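Local coordinates for galactose mutarotase-like protein (Clostridium acetobutylicum, PDB 3OS7), which probably binds carbohydrate and may interconvert the anomers of aldose sugars, as aldose 1-epimerases of the galactose mutarotase family do, at residues A[99-103]-A[104-108]; A[212-215]-A[216-220]; A[306-309]-A[310-313]. One frame throughout, in Å; residues are numbered along the deposited sequence.

Contact 1. Residues A[99-103]-A[104-108]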
loop_
_atom_site.group_PDB
_atom_site.type_symbol
_atom_site.label_atom_id
_atom_site.label_comp_id
_atom_site.label_asym_id
_atom_site.label_seq_id
_atom_site.Cartn_x
_atom_site.Cartn_y
_atom_site.Cartn_z
ATOM N N ILE A 99 -21.513 6.025 3.597
ATOM C CA ILE A 99 -21.010 5.941 2.228
ATOM C C ILE A 99 -19.994 7.065 1.956
ATOM O O ILE A 99 -20.326 8.248 2.078
ATOM C CB ILE A 99 -22.207 6.036 1.228
ATOM C CG1 ILE A 99 -23.140 4.847 1.407
ATOM C CG2 ILE A 99 -21.747 6.176 -0.248
ATOM C CD1 ILE A 99 -22.412 3.464 1.212
ATOM N N ASN A 100 -18.770 6.701 1.585
ATOM C CA ASN A 100 -17.719 7.679 1.220
ATOM C C ASN A 100 -17.276 7.561 -0.249
ATOM O O ASN A 100 -16.289 8.172 -0.633
ATOM C CB ASN A 100 -16.516 7.623 2.175
ATOM C CG ASN A 100 -15.726 6.339 2.054
ATOM O OD1 ASN A 100 -16.196 5.391 1.436
ATOM N ND2 ASN A 100 -14.515 6.299 2.653
ATOM N N GLU A 101 -17.995 6.749 -1.033
ATOM C CA GLU A 101 -17.855 6.715 -2.497
ATOM C C GLU A 101 -19.260 6.858 -3.048
ATOM O O GLU A 101 -19.992 5.899 -3.152
ATOM C CB GLU A 101 -17.159 5.412 -2.983
ATOM C CG GLU A 101 -16.704 5.546 -4.442
ATOM C CD GLU A 101 -16.503 4.241 -5.220
ATOM O OE1 GLU A 101 -16.843 3.145 -4.746
ATOM O OE2 GLU A 101 -15.980 4.320 -6.349
ATOM N N ALA A 102 -19.637 8.072 -3.413
ATOM C CA ALA A 102 -21.030 8.390 -3.631
ATOM C C ALA A 102 -21.599 7.761 -4.902
ATOM O O ALA A 102 -22.670 7.134 -4.873
ATOM C CB ALA A 102 -21.211 9.920 -3.653
ATOM N N LYS A 103 -20.837 7.888 -5.983
ATOM C CA LYS A 103 -21.276 7.507 -7.324
ATOM C C LYS A 103 -21.594 6.004 -7.380
ATOM O O LYS A 103 -22.624 5.607 -7.896
ATOM C CB LYS A 103 -20.207 7.924 -8.364
ATOM C CG LYS A 103 -20.265 7.253 -9.753
ATOM C CD LYS A 103 -19.091 7.763 -10.633
ATOM C CE LYS A 103 -18.541 6.702 -11.586
ATOM N NZ LYS A 103 -19.467 6.325 -12.681
ATOM N N ASN A 104 -20.750 5.190 -6.765
ATOM C CA ASN A 104 -20.954 3.738 -6.773
ATOM C C ASN A 104 -21.596 3.157 -5.471
ATOM O O ASN A 104 -21.743 1.929 -5.333
ATOM C CB ASN A 104 -19.620 3.045 -7.077
ATOM C CG ASN A 104 -19.125 3.324 -8.479
ATOM O OD1 ASN A 104 -19.904 3.341 -9.421
ATOM N ND2 ASN A 104 -17.822 3.514 -8.622
ATOM N N ASN A 105 -21.981 4.048 -4.554
ATOM C CA ASN A 105 -22.579 3.723 -3.252
ATOM C C ASN A 105 -21.807 2.663 -2.470
ATOM O O ASN A 105 -22.332 1.608 -2.156
ATOM C CB ASN A 105 -24.055 3.326 -3.420
ATOM C CG ASN A 105 -24.849 3.525 -2.159
ATOM O OD1 ASN A 105 -24.966 4.657 -1.650
ATOM N ND2 ASN A 105 -25.397 2.440 -1.630
ATOM N N ASN A 106 -20.542 2.962 -2.185
ATOM C CA ASN A 106 -19.682 2.053 -1.441
ATOM C C ASN A 106 -19.008 2.760 -0.283
ATOM O O ASN A 106 -18.943 3.999 -0.250
ATOM C CB ASN A 106 -18.613 1.503 -2.377
ATOM C CG ASN A 106 -19.172 0.619 -3.466
ATOM O OD1 ASN A 106 -20.090 -0.201 -3.243
ATOM N ND2 ASN A 106 -18.616 0.765 -4.665
ATOM N N TYR A 107 -18.498 1.979 0.674
ATOM C CA TYR A 107 -17.471 2.442 1.583
ATOM C C TYR A 107 -16.139 2.003 1.012
ATOM O O TYR A 107 -15.994 0.845 0.594
ATOM C CB TYR A 107 -17.655 1.908 3.012
ATOM C CG TYR A 107 -16.655 2.522 3.960
ATOM C CD1 TYR A 107 -16.817 3.812 4.426
ATOM C CD2 TYR A 107 -15.504 1.839 4.338
ATOM C CE1 TYR A 107 -15.903 4.403 5.245
ATOM C CE2 TYR A 107 -14.563 2.440 5.163
ATOM C CZ TYR A 107 -14.771 3.729 5.606
ATOM O OH TYR A 107 -13.861 4.340 6.425
ATOM N N ILE A 108 -15.135 2.890 1.024
ATOM C CA ILE A 108 -13.860 2.569 0.349
ATOM C C ILE A 108 -12.675 3.021 1.204
ATOM O O ILE A 108 -12.732 4.085 1.831
ATOM C CB ILE A 108 -13.795 3.212 -1.057
ATOM C CG1 ILE A 108 -12.717 2.583 -1.923
ATOM C CG2 ILE A 108 -13.594 4.719 -0.953
ATOM C CD1 ILE A 108 -12.649 3.120 -3.411
HETATM O O HOH W 1 -24.428 7.146 -2.803
#
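Glu101 and Asn106 face each other as the hydrogen-bonded pair of a tight hairpin-like loop, which enters strand 106-108 through a type I turn from Ala102 to Asn105. The pair is shared by two bulges. In the classic bulge, Asn106 O accepts from Glu101 N at 3.0 Å and, weakly, from Asn100 N; in the G1 bulge, Asn105 and Asn106 both oppose Glu101, whose O accepts a hydrogen bond from Asn106 N. The side chain of Asn100 then continues the pairing like a piece of backbone. Its OD1 receives Ile108 N on a lone pair at 2.7 Å, its ND2 donates a hydrogen bond to Ile108 O at 3.0 Å, and its amide lies almost parallel to the Tyr107 ring, the planes 4° apart. Both carboxylate oxygens of Glu101 are engaged. With CG anti to the backbone N (chi1 -166°) and the chain extended, OE1 lies 3.0 Å from Asn106 ND2, which arrives nearly along the C-O axis. Asn104 ND2 instead reaches OE2 from above the carboxylate plane, with the Asn104 amide turned 80° from the carboxylate, and Arg82 adds a salt bridge to this same oxygen, which probably stabilises the negative charge. Asn105 N closes the turn on Ala102 O; Asn105 ND2 is held by Asp85 of strand 82-90, and one water donates to both Asn105 OD1, at 2.8 Å, and Ala102 O, at 2.7 Å.

Contact 2. Residues A[212-215]-A[216-220]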
loop_
_atom_site.group_PDB
_atom_site.type_symbol
_atom_site.label_atom_id
_atom_site.label_comp_id
_atom_site.label_asym_id
_atom_site.label_seq_id
_atom_site.Cartn_x
_atom_site.Cartn_y
_atom_site.Cartn_z
ATOM N N LYS A 212 -12.821 -9.905 -12.915
ATOM C CA LYS A 212 -13.689 -8.935 -13.541
ATOM C C LYS A 212 -14.408 -8.102 -12.488
ATOM O O LYS A 212 -14.846 -8.620 -11.458
ATOM C CB LYS A 212 -14.725 -9.662 -14.406
ATOM C CG LYS A 212 -15.627 -8.773 -15.280
ATOM C CD LYS A 212 -16.538 -9.653 -16.185
ATOM C CE LYS A 212 -17.662 -8.835 -16.861
ATOM N NZ LYS A 212 -18.311 -9.551 -18.002
ATOM N N GLN A 213 -14.553 -6.824 -12.789
ATOM C CA GLN A 213 -15.361 -5.911 -11.996
ATOM C C GLN A 213 -16.600 -5.410 -12.766
ATOM O O GLN A 213 -16.567 -5.279 -13.986
ATOM C CB GLN A 213 -14.505 -4.728 -11.544
ATOM C CG GLN A 213 -13.465 -5.128 -10.476
ATOM C CD GLN A 213 -12.466 -4.047 -10.215
ATOM O OE1 GLN A 213 -11.412 -4.018 -10.837
ATOM N NE2 GLN A 213 -12.813 -3.104 -9.313
ATOM N N ASP A 214 -17.679 -5.146 -12.025
ATOM C CA ASP A 214 -18.932 -4.634 -12.584
ATOM C C ASP A 214 -18.895 -3.105 -12.665
ATOM O O ASP A 214 -17.860 -2.488 -12.427
ATOM C CB ASP A 214 -20.177 -5.185 -11.825
ATOM C CG ASP A 214 -20.328 -4.672 -10.374
ATOM O OD1 ASP A 214 -19.658 -3.701 -9.963
ATOM O OD2 ASP A 214 -21.155 -5.270 -9.626
ATOM N N SER A 215 -20.026 -2.498 -12.993
ATOM C CA SER A 215 -20.041 -1.054 -13.235
ATOM C C SER A 215 -19.921 -0.241 -11.934
ATOM O O SER A 215 -19.655 0.952 -11.999
ATOM C CB SER A 215 -21.319 -0.678 -13.976
ATOM O OG SER A 215 -22.424 -0.922 -13.139
ATOM N N ARG A 216 -20.085 -0.887 -10.765
ATOM C CA ARG A 216 -19.805 -0.236 -9.471
ATOM C C ARG A 216 -18.410 -0.554 -8.931
ATOM O O ARG A 216 -18.073 -0.240 -7.798
ATOM C CB ARG A 216 -20.886 -0.631 -8.470
ATOM C CG ARG A 216 -22.243 -0.048 -8.816
ATOM C CD ARG A 216 -23.330 -0.557 -7.912
ATOM N NE ARG A 216 -23.049 -0.198 -6.529
ATOM C CZ ARG A 216 -23.398 -0.909 -5.462
ATOM N NH1 ARG A 216 -24.053 -2.061 -5.573
ATOM N NH2 ARG A 216 -23.088 -0.453 -4.257
ATOM N N ASN A 217 -17.581 -1.159 -9.773
ATOM C CA ASN A 217 -16.240 -1.585 -9.418
ATOM C C ASN A 217 -16.143 -2.677 -8.354
ATOM O O ASN A 217 -15.094 -2.852 -7.763
ATOM C CB ASN A 217 -15.325 -0.385 -9.106
ATOM C CG ASN A 217 -14.996 0.428 -10.357
ATOM O OD1 ASN A 217 -15.004 -0.095 -11.461
ATOM N ND2 ASN A 217 -14.706 1.693 -10.182
ATOM N N LEU A 218 -17.221 -3.437 -8.187
ATOM C CA LEU A 218 -17.280 -4.607 -7.303
ATOM C C LEU A 218 -16.991 -5.856 -8.144
ATOM O O LEU A 218 -17.410 -5.934 -9.296
ATOM C CB LEU A 218 -18.659 -4.718 -6.658
ATOM C CG LEU A 218 -19.074 -3.485 -5.850
ATOM C CD1 LEU A 218 -20.598 -3.497 -5.547
ATOM C CD2 LEU A 218 -18.257 -3.404 -4.611
ATOM N N PRO A 219 -16.269 -6.829 -7.573
ATOM C CA PRO A 219 -16.023 -8.044 -8.358
ATOM C C PRO A 219 -17.277 -8.787 -8.674
ATOM O O PRO A 219 -18.196 -8.880 -7.831
ATOM C CB PRO A 219 -15.153 -8.911 -7.441
ATOM C CG PRO A 219 -14.694 -8.009 -6.354
ATOM C CD PRO A 219 -15.655 -6.893 -6.239
ATOM N N THR A 220 -17.322 -9.356 -9.876
ATOM C CA THR A 220 -18.422 -10.253 -10.226
ATOM C C THR A 220 -18.256 -11.610 -9.596
ATOM O O THR A 220 -19.220 -12.373 -9.501
ATOM C CB THR A 220 -18.564 -10.435 -11.736
ATOM O OG1 THR A 220 -17.449 -11.179 -12.232
ATOM C CG2 THR A 220 -18.629 -9.103 -12.430
HETATM O O HOH W 2 -20.742 -7.697 -8.636
HETATM O O HOH W 3 -15.854 -2.026 -14.010
#
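Asp214 turns CG between its backbone N and carbonyl carbon (chi1 68°), folding the carboxylate back over the loop toward the amides of Arg216 and Leu218, while Gln213 sends CG anti to its carbonyl carbon (chi1 -71°) and runs extended toward Asn217. Together they brace a beta hairpin that joins strand 201-213 to strand 219-220 through a type I turn from Asp214 to Asn217. Asp214 OD1 accepts two backbone hydrogen bonds, from Arg216 N and Leu218 N, each at 3.0 Å and from opposite faces of the carboxylate plane, so the side chain ties the turn to Leu218, the residue just before strand 219-220. The turn is closed by Asn217 N on Asp214 O, and Asp214 N answers with a bond to Leu218 O. On the flank made by Gln213, NE2 meets Asn217 O at 2.8 Å; the acceptor lies in the amide plane of Gln213, though the donor stands above the carbonyl plane of Asn217. Gln213 and Pro219 form a non-hydrogen-bonded pair with diverging side chains, and beyond it Thr220 N bonds to Lys212 O. Arg216 points out of the hairpin to Asn104 O and forms salt bridges with Asp84 and Asp85, its guanidinium covered on one face by Leu218 CD1, 3.7 Å above the plane. A water donates to Asp214 OD2 at 2.7 Å and to Pro219 O at 2.9 Å.

Contact 3. Residues A[306-309]-A[310-313]; sequences IINS and PNVK. With EDO (1,2-ethanediol), chain G.
Asn308 and Asn311 grip each other twice, by backbone and by side chain. Asn311 N donates to Asn308 O at 3.0 Å, from above the carbonyl plane, and Asn311 ND2 donates to Asn308 OD1 at the same separation along a nearly straight N-H...O line of 168°. The two amides are turned 57° apart, with OD1 close to the amide plane of Asn311. Asn308 places CG anti to the backbone N (chi1 -165°), which carries OD1 across to Asn311. Both amides also reach the neighbouring strand 82-90: OD1 accepts a second hydrogen bond from Asp84 N, and Asn311 ND2 donates to Thr87 O. Asn308 and Ser309 are the last two corners of a type II turn from Ile306, in the loop between strand 297-303 and helix 316-319, and Asn308 has the positive phi of its third position. Ser309 OG is hydrogen-bonded to Ser305 OG, while the Pro310 ring packs on Ile83, Phe88 and Phe321. Val312 packs over the same backbone, CG2 3.5 Å from Ser309 O and 4.0 Å from Ile306 CG2, and CG1 3.6 Å from Asn308 O. The loose side begins at Lys313, an exposed residue that does not touch 306-309. Here a water bridges Ser309 O and Val312 O, donating to the latter at 2.7 Å, while O2 of an ethanediol, probably from the crystallisation liquor, accepts from Lys313 N at 3.0 Å.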
loop_
_atom_site.group_PDB
_atom_site.type_symbol
_atom_site.label_atom_id
_atom_site.label_comp_id
_atom_site.label_asym_id
_atom_site.label_seq_id
_atom_site.Cartn_x
_atom_site.Cartn_y
_atom_site.Cartn_z
ATOM N N ILE A 306 -9.662 -10.021 -1.725
ATOM C CA ILE A 306 -10.312 -9.469 -2.875
ATOM C C ILE A 306 -11.112 -8.213 -2.481
ATOM O O ILE A 306 -11.505 -8.028 -1.318
ATOM C CB ILE A 306 -11.204 -10.546 -3.563
ATOM C CG1 ILE A 306 -11.545 -10.143 -4.987
ATOM C CG2 ILE A 306 -12.482 -10.863 -2.739
ATOM C CD1 ILE A 306 -12.190 -11.279 -5.760
ATOM N N ILE A 307 -11.342 -7.347 -3.452
ATOM C CA ILE A 307 -12.246 -6.226 -3.268
ATOM C C ILE A 307 -13.595 -6.769 -2.775
ATOM O O ILE A 307 -14.064 -7.789 -3.280
ATOM C CB ILE A 307 -12.476 -5.467 -4.580
ATOM C CG1 ILE A 307 -11.179 -4.833 -5.075
ATOM C CG2 ILE A 307 -13.582 -4.375 -4.389
ATOM C CD1 ILE A 307 -11.344 -4.052 -6.405
ATOM N N ASN A 308 -14.190 -6.101 -1.786
ATOM C CA ASN A 308 -15.524 -6.461 -1.246
ATOM C C ASN A 308 -15.526 -7.866 -0.608
ATOM O O ASN A 308 -16.541 -8.505 -0.606
ATOM C CB ASN A 308 -16.570 -6.363 -2.369
ATOM C CG ASN A 308 -18.033 -6.366 -1.868
ATOM O OD1 ASN A 308 -18.357 -5.823 -0.817
ATOM N ND2 ASN A 308 -18.923 -6.929 -2.678
ATOM N N SER A 309 -14.375 -8.323 -0.102
ATOM C CA SER A 309 -14.203 -9.705 0.373
ATOM C C SER A 309 -15.251 -10.184 1.407
ATOM O O SER A 309 -15.650 -11.335 1.355
ATOM C CB SER A 309 -12.796 -9.940 0.951
ATOM O OG SER A 309 -12.567 -9.249 2.172
ATOM N N PRO A 310 -15.712 -9.323 2.328
ATOM C CA PRO A 310 -16.720 -9.811 3.262
ATOM C C PRO A 310 -18.045 -10.224 2.620
ATOM O O PRO A 310 -18.820 -10.949 3.237
ATOM C CB PRO A 310 -16.939 -8.606 4.188
ATOM C CG PRO A 310 -15.767 -7.781 4.015
ATOM C CD PRO A 310 -15.362 -7.931 2.619
ATOM N N ASN A 311 -18.309 -9.775 1.393
ATOM C CA ASN A 311 -19.586 -10.039 0.735
ATOM C C ASN A 311 -19.566 -11.022 -0.440
ATOM O O ASN A 311 -20.618 -11.300 -0.989
ATOM C CB ASN A 311 -20.172 -8.705 0.228
ATOM C CG ASN A 311 -20.707 -7.826 1.347
ATOM O OD1 ASN A 311 -21.441 -8.307 2.239
ATOM N ND2 ASN A 311 -20.390 -6.522 1.286
ATOM N N VAL A 312 -18.393 -11.495 -0.870
ATOM C CA VAL A 312 -18.311 -12.316 -2.084
ATOM C C VAL A 312 -18.742 -13.758 -1.752
ATOM O O VAL A 312 -18.646 -14.206 -0.613
ATOM C CB VAL A 312 -16.903 -12.318 -2.728
ATOM C CG1 VAL A 312 -16.506 -10.911 -3.237
ATOM C CG2 VAL A 312 -15.829 -12.851 -1.739
ATOM N N LYS A 313 -19.248 -14.457 -2.752
ATOM C CA LYS A 313 -19.740 -15.846 -2.584
ATOM C C LYS A 313 -18.641 -16.766 -2.996
ATOM O O LYS A 313 -18.747 -17.492 -3.982
ATOM C CB LYS A 313 -20.971 -16.089 -3.434
ATOM C CG LYS A 313 -22.119 -15.251 -3.039
ATOM C CD LYS A 313 -23.324 -15.547 -3.863
ATOM C CE LYS A 313 -24.434 -14.702 -3.407
ATOM N NZ LYS A 313 -25.633 -14.925 -4.189
HETATM C C1 EDO G . -20.551 -11.974 -6.105
HETATM O O1 EDO G . -21.970 -12.143 -6.181
HETATM C C2 EDO G . -20.121 -13.313 -5.566
HETATM O O2 EDO G . -18.716 -13.420 -5.468
HETATM O O HOH W 4 -17.275 -13.573 1.661
#

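Contacts 1 and 2 are surface loops, whereas contact 3 is partly buried, and all three lie on one side of the chain's centre around strand 82-90. Contact 1 meets contact 2 directly, through Arg216 of contact 2 on the backbone of contact 1; contact 2 meets contact 3 through van der Waals packing of Pro219 and Gln213 on Ile307. Contacts 1 and 3 do not touch, their nearest atoms staying about 6 Å apart, so 212-220 bridges them. A carboxylate anchors both 99-108 and 212-220, taking side-chain amides in the first and backbone amides in the second; 306-313 has none, and pairs two asparagines beside proline, isoleucine and valine.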